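Local coordinates for Beta/alpha-amylase (Paenibacillus polymyxa, PDB 3VOC), which hydrolyses alpha-1,4-glucosidic bonds of starch, its family 14 beta-amylase domain, the part described here, removing maltose units from non-reducing chain ends, at residues D134-F140 against A263-F268; E163-Y169 against K279-W285; T320-M326 against N357-L362. One frame throughout, in Å; residues are numbered along the deposited sequence.

How the contacts relate
All three contacts belong to one TIM barrel but to different layers. Contact 1 lies in the outer helical shell, partly buried, where two helices pack through a tyrosine knob and, toward the solvent, a salt bridge; its E135 binds calcium. Contacts 2 and 3 lie at the C-terminal ends of neighbouring strands, are mostly buried and carry residues assigned to catalysis or substrate binding. Contact 2 joins two irregular loops by a shared carboxylate oxygen and aromatic rings, contact 3 two parallel strands by backbone bonds and the loops after them through a glutamate carboxylate. These two touch, K279 NZ meeting E359 OE2 at 2.6 Å; contact 1 stays about 13 Å from contact 3 between nearest atoms.

Contact 1: D134-F140 against A263-F268; sequences DELYASF and AAHKNF. With CA (calcium ion), chain B.
Helices 134-140 and 263-268 run side by side in nearly the same direction, axes 8.8 Å apart and crossed at -26°, with D134 beside A263 and A138 beside N267. They are neighbours in the outer helical layer of the TIM barrel, against strand 153-156. Y137 is a knob in the hole formed by A263, A264, N267 and F268. The CD2 side of its ring approaches A263 edge-on and reaches A264 CB through CE2 at 3.9 Å, while Y137 CB meets F268 CZ at 3.7 Å. F268 also presents CE1 to the edge of the F140 ring. The more exposed side is polar. With CG anti to the backbone N (chi1 -171°), D134 extends its carboxylate across the groove. K266 NZ forms a salt bridge to D134 OD2 at 2.8 Å, on the syn side, the lysine chain bent at chi3. The other oxygen, D134 OD1, takes a bond from N267 ND2 and lies close to the amide plane of N267. On the side of helix 134-140 away from the contact, E135 OE1 binds calcium with E48, D52, N53 and Q132. N267 ND2 also bonds A263 O at 2.9 Å, from the opposite face of that carbonyl to N267 N.

Contact 2: E163-Y169 against K279-W285; sequences ELRYPSY and KISGLHW
E163 OE1 is gripped by two donors, S281 OG at 2.9 Å across the contact and R165 NE at 2.8 Å within its own loop. Both loops sit at the catalytic end of the TIM barrel, after strands 153-156 and 275-279, and E163 is predicted to be the proton donor. The two donors come from different directions: R165 NE lies nearly along the C-O axis with E163 OE1 in its guanidinium plane, a straight bond of 172°, whereas S281 OG comes from above the carboxylate plane. S281 OG is turned to this place by a first torsion of -171°, opposite its own backbone N. Water 2 bonds E163 OE2 and G282 N, so the carboxylate is held at both oxygens. Replacing E163 by an alanine would probably leave R165 NE and S281 OG without their common acceptor and the arginine freer to turn. Deeper in, L164 N bonds K279 O at 2.8 Å, tying the loop to the strand end; K279 NZ itself pairs with E359. Farther out, Y169 lays CE1 over the centre of the R165 guanidinium, and the same Y169 CE1 lies 3.6 Å from L283 CD2. W285 meets Y169 in a T-shaped pair, ring planes at 90°, its CH2 3.9 Å from Y169 CZ over the tyrosine face.

Contact 3: T320-M326 against N357-L362; sequences TFTCLEM and NGENAL
T320 and N357 pair in parallel where strands 318-321 and 356-359 adjoin in the TIM barrel, linked in sequence through helix 338-352 as a beta-alpha-beta unit. This strand part is the tight one: F321 N bonds N357 O at 2.9 Å, and T320 CA makes a CA-H...O contact of 3.1 Å to the same N357 O. T320 CG2, anti to its own backbone N, packs 3.6 Å from E359 OE2, the oxygen that pairs with K279; E359 is probably the proton acceptor. On the other face of the sheet a CB on G358 would run into L324 CD2, which instead packs 3.9 Å from G358 CA. Water 3 joins T320 OG1 and N357 OD1, the latter also bonded by K153. Beyond the strands come loops, with T322, N360 and A361 probably contributing to substrate binding. The outer side, where L362 is exposed, is looser: M326 CE lies 4.1 Å from L362 CD1, a tentative contact because M326 has a second conformer. E325, bent at chi2 (-76°), passes obliquely alongside N360 CB and receives two successive backbone N-H groups: A361 N meets E325 OE1 on its syn side at 2.9 Å, and L362 N reaches E325 OE2 from above the carboxylate plane at 3.0 Å.

Contact 1: D134-F140 against A263-F268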
loop_
_atom_site.group_PDB
_atom_site.type_symbol
_atom_site.label_atom_id
_atom_site.label_comp_id
_atom_site.label_asym_id
_atom_site.label_seq_id
_atom_site.Cartn_x
_atom_site.Cartn_y
_atom_site.Cartn_z
ATOM N N ASP A 134 -10.269 -8.729 10.569
ATOM C CA ASP A 134 -10.810 -8.453 11.913
ATOM C C ASP A 134 -10.245 -9.453 12.936
ATOM O O ASP A 134 -9.771 -9.046 14.004
ATOM C CB ASP A 134 -12.352 -8.477 11.859
ATOM C CG ASP A 134 -13.017 -7.999 13.153
ATOM O OD1 ASP A 134 -12.393 -7.287 13.963
ATOM O OD2 ASP A 134 -14.200 -8.331 13.338
ATOM N N GLU A 135 -10.274 -10.750 12.616
ATOM C CA GLU A 135 -9.689 -11.767 13.503
ATOM C C GLU A 135 -8.189 -11.561 13.717
ATOM O O GLU A 135 -7.684 -11.749 14.825
ATOM C CB GLU A 135 -9.891 -13.180 12.946
ATOM C CG GLU A 135 -11.355 -13.603 12.783
ATOM C CD GLU A 135 -11.490 -14.886 11.980
ATOM O OE1 GLU A 135 -10.651 -15.142 11.079
ATOM O OE2 GLU A 135 -12.445 -15.642 12.241
ATOM N N LEU A 136 -7.477 -11.210 12.643
ATOM C CA LEU A 136 -6.021 -11.032 12.727
ATOM C C LEU A 136 -5.666 -9.794 13.570
ATOM O O LEU A 136 -4.719 -9.817 14.380
ATOM C CB LEU A 136 -5.422 -10.929 11.313
ATOM C CG LEU A 136 -3.928 -10.588 11.208
ATOM C CD1 LEU A 136 -3.104 -11.723 11.800
ATOM C CD2 LEU A 136 -3.541 -10.343 9.763
ATOM N N TYR A 137 -6.425 -8.713 13.393
ATOM C CA TYR A 137 -6.171 -7.483 14.159
ATOM C C TYR A 137 -6.475 -7.727 15.639
ATOM O O TYR A 137 -5.756 -7.250 16.527
ATOM C CB TYR A 137 -7.015 -6.314 13.637
ATOM C CG TYR A 137 -6.752 -5.851 12.194
ATOM C CD1 TYR A 137 -5.620 -6.246 11.491
ATOM C CD2 TYR A 137 -7.645 -4.986 11.560
ATOM C CE1 TYR A 137 -5.393 -5.789 10.167
ATOM C CE2 TYR A 137 -7.431 -4.524 10.252
ATOM C CZ TYR A 137 -6.312 -4.931 9.568
ATOM O OH TYR A 137 -6.110 -4.474 8.290
ATOM N N ALA A 138 -7.550 -8.465 15.894
ATOM C CA ALA A 138 -7.932 -8.846 17.254
ATOM C C ALA A 138 -6.821 -9.646 17.904
ATOM O O ALA A 138 -6.428 -9.381 19.043
ATOM C CB ALA A 138 -9.253 -9.665 17.233
ATOM N N SER A 139 -6.305 -10.633 17.174
ATOM C CA SER A 139 -5.236 -11.441 17.700
ATOM C C SER A 139 -3.984 -10.610 17.968
ATOM O O SER A 139 -3.333 -10.801 19.000
ATOM C CB SER A 139 -4.900 -12.609 16.777
ATOM O OG SER A 139 -4.002 -13.469 17.446
ATOM N N PHE A 140 -3.644 -9.701 17.049
ATOM C CA PHE A 140 -2.471 -8.845 17.262
ATOM C C PHE A 140 -2.627 -8.009 18.521
ATOM O O PHE A 140 -1.713 -7.917 19.352
ATOM C CB PHE A 140 -2.228 -7.907 16.060
ATOM C CG PHE A 140 -1.028 -7.034 16.237
ATOM C CD1 PHE A 140 0.262 -7.541 16.046
ATOM C CD2 PHE A 140 -1.173 -5.723 16.644
ATOM C CE1 PHE A 140 1.394 -6.725 16.259
ATOM C CE2 PHE A 140 -0.054 -4.910 16.861
ATOM C CZ PHE A 140 1.223 -5.410 16.669
ATOM N N ALA A 263 -12.252 -2.111 11.188
ATOM C CA ALA A 263 -11.774 -3.254 11.947
ATOM C C ALA A 263 -10.530 -2.898 12.761
ATOM O O ALA A 263 -10.382 -3.356 13.890
ATOM C CB ALA A 263 -11.506 -4.473 11.034
ATOM N N ALA A 264 -9.635 -2.096 12.196
ATOM C CA ALA A 264 -8.420 -1.723 12.930
ATOM C C ALA A 264 -8.780 -0.843 14.120
ATOM O O ALA A 264 -8.289 -1.053 15.243
ATOM C CB ALA A 264 -7.435 -1.019 12.020
ATOM N N HIS A 265 -9.637 0.144 13.877
ATOM C CA HIS A 265 -10.075 1.034 14.949
ATOM C C HIS A 265 -10.746 0.259 16.063
ATOM O O HIS A 265 -10.485 0.496 17.238
ATOM C CB HIS A 265 -10.992 2.138 14.426
ATOM C CG HIS A 265 -10.250 3.308 13.867
ATOM N ND1 HIS A 265 -9.557 4.198 14.663
ATOM C CD2 HIS A 265 -10.099 3.745 12.593
ATOM C CE1 HIS A 265 -9.000 5.123 13.903
ATOM N NE2 HIS A 265 -9.308 4.868 12.644
ATOM N N LYS A 266 -11.590 -0.689 15.683
ATOM C CA LYS A 266 -12.352 -1.450 16.662
ATOM C C LYS A 266 -11.426 -2.239 17.581
ATOM O O LYS A 266 -11.629 -2.271 18.800
ATOM C CB LYS A 266 -13.336 -2.383 15.963
ATOM C CG LYS A 266 -14.204 -3.210 16.930
ATOM C CD LYS A 266 -15.097 -4.179 16.164
ATOM C CE LYS A 266 -14.311 -5.403 15.719
ATOM N NZ LYS A 266 -15.193 -6.519 15.266
ATOM N N ASN A 267 -10.405 -2.855 16.993
ATOM C CA ASN A 267 -9.462 -3.674 17.741
ATOM C C ASN A 267 -8.332 -2.916 18.431
ATOM O O ASN A 267 -7.781 -3.391 19.425
ATOM C CB ASN A 267 -8.905 -4.759 16.823
ATOM C CG ASN A 267 -9.942 -5.837 16.523
ATOM O OD1 ASN A 267 -10.358 -6.551 17.420
ATOM N ND2 ASN A 267 -10.391 -5.919 15.276
ATOM N N PHE A 268 -7.973 -1.751 17.908
ATOM C CA PHE A 268 -6.757 -1.074 18.375
ATOM C C PHE A 268 -7.005 0.137 19.245
ATOM O O PHE A 268 -6.151 0.478 20.062
ATOM C CB PHE A 268 -5.851 -0.643 17.204
ATOM C CG PHE A 268 -5.363 -1.779 16.343
ATOM C CD1 PHE A 268 -5.200 -3.073 16.868
ATOM C CD2 PHE A 268 -5.027 -1.547 15.009
ATOM C CE1 PHE A 268 -4.745 -4.128 16.065
ATOM C CE2 PHE A 268 -4.553 -2.590 14.194
ATOM C CZ PHE A 268 -4.414 -3.879 14.715
HETATM CA CA CA B . -8.643 -16.093 10.729
HETATM O O HOH W 1 -7.493 -14.055 10.803
#

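Contact 2: E163-Y169 against K279-W285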
loop_
_atom_site.group_PDB
_atom_site.type_symbol
_atom_site.label_atom_id
_atom_site.label_comp_id
_atom_site.label_asym_id
_atom_site.label_seq_id
_atom_site.Cartn_x
_atom_site.Cartn_y
_atom_site.Cartn_z
ATOM N N GLU A 163 0.011 -1.838 -0.203
ATOM C CA GLU A 163 -0.544 -0.620 -0.766
ATOM C C GLU A 163 -2.005 -0.784 -1.119
ATOM O O GLU A 163 -2.420 -1.836 -1.603
ATOM C CB GLU A 163 0.252 -0.238 -2.017
ATOM C CG GLU A 163 1.707 0.081 -1.699
ATOM C CD GLU A 163 2.553 0.313 -2.952
ATOM O OE1 GLU A 163 2.162 -0.124 -4.066
ATOM O OE2 GLU A 163 3.612 0.957 -2.812
ATOM N N LEU A 164 -2.799 0.253 -0.887
ATOM C CA LEU A 164 -4.193 0.198 -1.298
ATOM C C LEU A 164 -4.272 0.390 -2.813
ATOM O O LEU A 164 -4.369 1.523 -3.316
ATOM C CB LEU A 164 -5.036 1.237 -0.543
ATOM C CG LEU A 164 -6.538 1.314 -0.838
ATOM C CD1 LEU A 164 -7.316 0.201 -0.113
ATOM C CD2 LEU A 164 -7.092 2.677 -0.430
ATOM N N ARG A 165 -4.229 -0.725 -3.536
ATOM C CA ARG A 165 -4.303 -0.710 -4.995
ATOM C C ARG A 165 -4.644 -2.107 -5.488
ATOM O O ARG A 165 -4.663 -3.062 -4.699
ATOM C CB ARG A 165 -2.972 -0.248 -5.622
ATOM C CG ARG A 165 -1.777 -1.178 -5.334
ATOM C CD ARG A 165 -0.629 -0.874 -6.288
ATOM N NE ARG A 165 0.612 -1.568 -5.936
ATOM C CZ ARG A 165 0.978 -2.761 -6.402
ATOM N NH1 ARG A 165 0.177 -3.454 -7.222
ATOM N NH2 ARG A 165 2.149 -3.277 -6.030
ATOM N N TYR A 166 -4.912 -2.213 -6.788
ATOM C CA TYR A 166 -5.017 -3.495 -7.470
ATOM C C TYR A 166 -3.629 -4.001 -7.822
ATOM O O TYR A 166 -2.707 -3.204 -7.886
ATOM C CB TYR A 166 -5.826 -3.335 -8.747
ATOM C CG TYR A 166 -7.291 -3.072 -8.474
ATOM C CD1 TYR A 166 -8.176 -4.136 -8.254
ATOM C CD2 TYR A 166 -7.794 -1.769 -8.449
ATOM C CE1 TYR A 166 -9.524 -3.919 -7.999
ATOM C CE2 TYR A 166 -9.149 -1.529 -8.183
ATOM C CZ TYR A 166 -10.009 -2.619 -7.968
ATOM O OH TYR A 166 -11.354 -2.416 -7.732
ATOM N N PRO A 167 -3.476 -5.321 -8.065
ATOM C CA PRO A 167 -2.179 -5.877 -8.453
ATOM C C PRO A 167 -1.923 -5.661 -9.955
ATOM O O PRO A 167 -1.760 -6.618 -10.723
ATOM C CB PRO A 167 -2.339 -7.360 -8.143
ATOM C CG PRO A 167 -3.806 -7.624 -8.435
ATOM C CD PRO A 167 -4.489 -6.384 -7.871
ATOM N N SER A 168 -1.873 -4.398 -10.345
ATOM C CA SER A 168 -2.002 -4.011 -11.744
ATOM C C SER A 168 -0.715 -4.174 -12.535
ATOM O O SER A 168 -0.763 -4.293 -13.757
ATOM C CB SER A 168 -2.476 -2.562 -11.827
ATOM O OG SER A 168 -1.590 -1.723 -11.103
ATOM N N TYR A 169 0.423 -4.146 -11.846
ATOM C CA TYR A 169 1.713 -4.352 -12.503
ATOM C C TYR A 169 2.468 -5.490 -11.804
ATOM O O TYR A 169 2.736 -5.435 -10.599
ATOM C CB TYR A 169 2.517 -3.034 -12.585
ATOM C CG TYR A 169 3.084 -2.538 -11.256
ATOM C CD1 TYR A 169 2.310 -1.780 -10.360
ATOM C CD2 TYR A 169 4.401 -2.835 -10.903
ATOM C CE1 TYR A 169 2.857 -1.344 -9.132
ATOM C CE2 TYR A 169 4.946 -2.407 -9.710
ATOM C CZ TYR A 169 4.180 -1.664 -8.830
ATOM O OH TYR A 169 4.770 -1.260 -7.659
ATOM N N LYS A 279 -1.267 2.954 3.012
ATOM C CA LYS A 279 -0.389 3.495 1.980
ATOM C C LYS A 279 -1.039 3.547 0.607
ATOM O O LYS A 279 -1.689 2.589 0.167
ATOM C CB LYS A 279 0.900 2.677 1.910
ATOM C CG LYS A 279 1.528 2.417 3.296
ATOM C CD LYS A 279 2.857 1.630 3.255
ATOM C CE LYS A 279 3.440 1.490 4.678
ATOM N NZ LYS A 279 4.855 0.966 4.708
ATOM N N ILE A 280 -0.845 4.679 -0.063
ATOM C CA ILE A 280 -1.204 4.806 -1.467
ATOM C C ILE A 280 0.066 4.579 -2.284
ATOM O O ILE A 280 1.137 5.093 -1.936
ATOM C CB ILE A 280 -1.860 6.186 -1.748
ATOM C CG1 ILE A 280 -3.242 6.262 -1.068
ATOM C CG2 ILE A 280 -1.996 6.462 -3.282
ATOM C CD1 ILE A 280 -3.964 7.623 -1.278
ATOM N N SER A 281 -0.059 3.785 -3.346
ATOM C CA SER A 281 1.036 3.462 -4.240
ATOM C C SER A 281 1.488 4.695 -5.016
ATOM O O SER A 281 0.661 5.540 -5.375
ATOM C CB SER A 281 0.557 2.409 -5.246
ATOM O OG SER A 281 1.633 1.905 -6.028
ATOM N N GLY A 282 2.782 4.758 -5.324
ATOM C CA GLY A 282 3.315 5.810 -6.184
ATOM C C GLY A 282 3.442 5.302 -7.615
ATOM O O GLY A 282 4.487 4.755 -7.993
ATOM N N LEU A 283 2.389 5.489 -8.405
ATOM C CA LEU A 283 2.338 4.939 -9.757
ATOM C C LEU A 283 2.736 6.050 -10.733
ATOM O O LEU A 283 1.911 6.586 -11.482
ATOM C CB LEU A 283 0.952 4.338 -10.025
ATOM C CG LEU A 283 0.566 3.189 -9.062
ATOM C CD1 LEU A 283 -0.896 2.807 -9.252
ATOM C CD2 LEU A 283 1.467 1.954 -9.321
ATOM N N HIS A 284 4.024 6.396 -10.665
ATOM C CA HIS A 284 4.577 7.630 -11.203
ATOM C C HIS A 284 4.877 7.591 -12.706
ATOM O O HIS A 284 5.209 8.620 -13.291
ATOM C CB HIS A 284 5.860 8.021 -10.436
ATOM C CG HIS A 284 6.938 6.975 -10.480
ATOM N ND1 HIS A 284 7.786 6.818 -11.558
ATOM C CD2 HIS A 284 7.301 6.031 -9.578
ATOM C CE1 HIS A 284 8.617 5.817 -11.324
ATOM N NE2 HIS A 284 8.342 5.319 -10.130
ATOM N N TRP A 285 4.765 6.420 -13.320
ATOM C CA TRP A 285 5.110 6.289 -14.742
ATOM C C TRP A 285 3.870 6.287 -15.634
ATOM O O TRP A 285 2.768 5.984 -15.167
ATOM C CB TRP A 285 6.004 5.068 -14.972
ATOM C CG TRP A 285 5.439 3.729 -14.584
ATOM C CD1 TRP A 285 4.928 2.785 -15.429
ATOM C CD2 TRP A 285 5.404 3.146 -13.266
ATOM N NE1 TRP A 285 4.548 1.670 -14.715
ATOM C CE2 TRP A 285 4.836 1.862 -13.392
ATOM C CE3 TRP A 285 5.790 3.591 -11.993
ATOM C CZ2 TRP A 285 4.631 1.014 -12.290
ATOM C CZ3 TRP A 285 5.585 2.742 -10.886
ATOM C CH2 TRP A 285 5.006 1.474 -11.053
HETATM O O HOH W 2 4.524 2.625 -4.719
#

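Contact 3: T320-M326 against N357-L362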
loop_
_atom_site.group_PDB
_atom_site.type_symbol
_atom_site.label_atom_id
_atom_site.label_comp_id
_atom_site.label_asym_id
_atom_site.label_seq_id
_atom_site.Cartn_x
_atom_site.Cartn_y
_atom_site.Cartn_z
ATOM N N THR A 320 0.290 7.325 4.117
ATOM C CA THR A 320 1.695 7.184 3.778
ATOM C C THR A 320 1.797 7.256 2.257
ATOM O O THR A 320 1.072 6.554 1.524
ATOM C CB THR A 320 2.279 5.857 4.308
ATOM O OG1 THR A 320 2.257 5.874 5.743
ATOM C CG2 THR A 320 3.722 5.625 3.799
ATOM N N PHE A 321 2.676 8.121 1.781
ATOM C CA PHE A 321 2.966 8.154 0.367
ATOM C C PHE A 321 4.446 7.890 0.153
ATOM O O PHE A 321 5.227 7.893 1.107
ATOM C CB PHE A 321 2.492 9.466 -0.294
ATOM C CG PHE A 321 2.351 9.356 -1.790
ATOM C CD1 PHE A 321 1.428 8.466 -2.344
ATOM C CD2 PHE A 321 3.168 10.099 -2.643
ATOM C CE1 PHE A 321 1.313 8.327 -3.742
ATOM C CE2 PHE A 321 3.054 9.977 -4.049
ATOM C CZ PHE A 321 2.132 9.090 -4.592
ATOM N N THR A 322 4.820 7.640 -1.099
ATOM C CA THR A 322 6.151 7.154 -1.436
ATOM C C THR A 322 6.712 7.934 -2.625
ATOM O O THR A 322 6.078 8.888 -3.104
ATOM C CB THR A 322 6.094 5.630 -1.732
ATOM O OG1 THR A 322 7.400 5.156 -2.054
ATOM C CG2 THR A 322 5.148 5.339 -2.890
ATOM N N CYS A 323 7.892 7.536 -3.096
ATOM C CA CYS A 323 8.625 8.233 -4.170
ATOM C C CYS A 323 9.166 9.607 -3.786
ATOM O O CYS A 323 9.588 10.374 -4.667
ATOM C CB CYS A 323 7.809 8.384 -5.457
ATOM S SG CYS A 323 7.070 6.903 -5.995
ATOM N N LEU A 324 9.201 9.898 -2.485
ATOM C CA LEU A 324 9.708 11.182 -2.007
ATOM C C LEU A 324 11.146 11.512 -2.438
ATOM O O LEU A 324 11.540 12.692 -2.482
ATOM C CB LEU A 324 9.580 11.284 -0.485
ATOM C CG LEU A 324 8.289 11.939 -0.003
ATOM C CD1 LEU A 324 7.061 11.072 -0.302
ATOM C CD2 LEU A 324 8.391 12.196 1.502
ATOM N N GLU A 325 11.918 10.476 -2.769
ATOM C CA GLU A 325 13.322 10.667 -3.144
ATOM C C GLU A 325 13.552 10.951 -4.630
ATOM O O GLU A 325 14.683 11.301 -5.030
ATOM C CB GLU A 325 14.167 9.451 -2.711
ATOM C CG GLU A 325 14.250 8.287 -3.717
ATOM C CD GLU A 325 12.984 7.406 -3.804
ATOM O OE1 GLU A 325 11.912 7.770 -3.257
ATOM O OE2 GLU A 325 13.071 6.332 -4.442
ATOM N N MET A 326 12.505 10.792 -5.441
ATOM C CA MET A 326 12.641 10.830 -6.908
ATOM C C MET A 326 12.382 12.201 -7.519
ATOM O O MET A 326 11.610 12.994 -6.980
ATOM C CB MET A 326 11.680 9.846 -7.558
ATOM C CG MET A 326 12.085 8.415 -7.438
ATOM S SD MET A 326 10.929 7.395 -8.366
ATOM C CE MET A 326 11.527 5.798 -7.782
ATOM N N ASN A 357 2.622 10.785 6.064
ATOM C CA ASN A 357 3.895 10.108 6.339
ATOM C C ASN A 357 4.527 9.706 5.010
ATOM O O ASN A 357 3.817 9.447 4.037
ATOM C CB ASN A 357 3.667 8.874 7.219
ATOM C CG ASN A 357 3.074 9.230 8.584
ATOM O OD1 ASN A 357 1.902 8.955 8.855
ATOM N ND2 ASN A 357 3.884 9.846 9.447
ATOM N N GLY A 358 5.853 9.646 4.968
ATOM C CA GLY A 358 6.573 9.473 3.705
ATOM C C GLY A 358 7.555 8.318 3.698
ATOM O O GLY A 358 7.982 7.845 4.757
ATOM N N GLU A 359 7.899 7.858 2.496
ATOM C CA GLU A 359 8.879 6.784 2.316
ATOM C C GLU A 359 9.598 7.065 1.021
ATOM O O GLU A 359 9.054 7.747 0.161
ATOM C CB GLU A 359 8.177 5.442 2.138
ATOM C CG GLU A 359 7.490 4.928 3.371
ATOM C CD GLU A 359 6.823 3.591 3.147
ATOM O OE1 GLU A 359 6.901 3.041 2.035
ATOM O OE2 GLU A 359 6.220 3.088 4.101
ATOM N N ASN A 360 10.804 6.529 0.876
ATOM C CA ASN A 360 11.447 6.438 -0.447
ATOM C C ASN A 360 10.926 5.191 -1.155
ATOM O O ASN A 360 10.622 4.177 -0.489
ATOM C CB ASN A 360 12.977 6.358 -0.322
ATOM C CG ASN A 360 13.426 5.271 0.643
ATOM O OD1 ASN A 360 12.910 5.177 1.757
ATOM N ND2 ASN A 360 14.381 4.440 0.221
ATOM N N ALA A 361 10.806 5.255 -2.483
ATOM C CA ALA A 361 10.312 4.097 -3.248
ATOM C C ALA A 361 11.409 3.050 -3.339
ATOM O O ALA A 361 11.164 1.849 -3.184
ATOM C CB ALA A 361 9.877 4.510 -4.661
ATOM N N LEU A 362 12.623 3.522 -3.596
ATOM C CA LEU A 362 13.757 2.640 -3.841
ATOM C C LEU A 362 14.923 3.079 -2.950
ATOM O O LEU A 362 14.936 4.209 -2.486
ATOM C CB LEU A 362 14.156 2.700 -5.320
ATOM C CG LEU A 362 13.146 2.111 -6.323
ATOM C CD1 LEU A 362 13.636 2.320 -7.757
ATOM C CD2 LEU A 362 12.902 0.639 -6.057
HETATM O O HOH W 3 0.323 6.708 7.415
#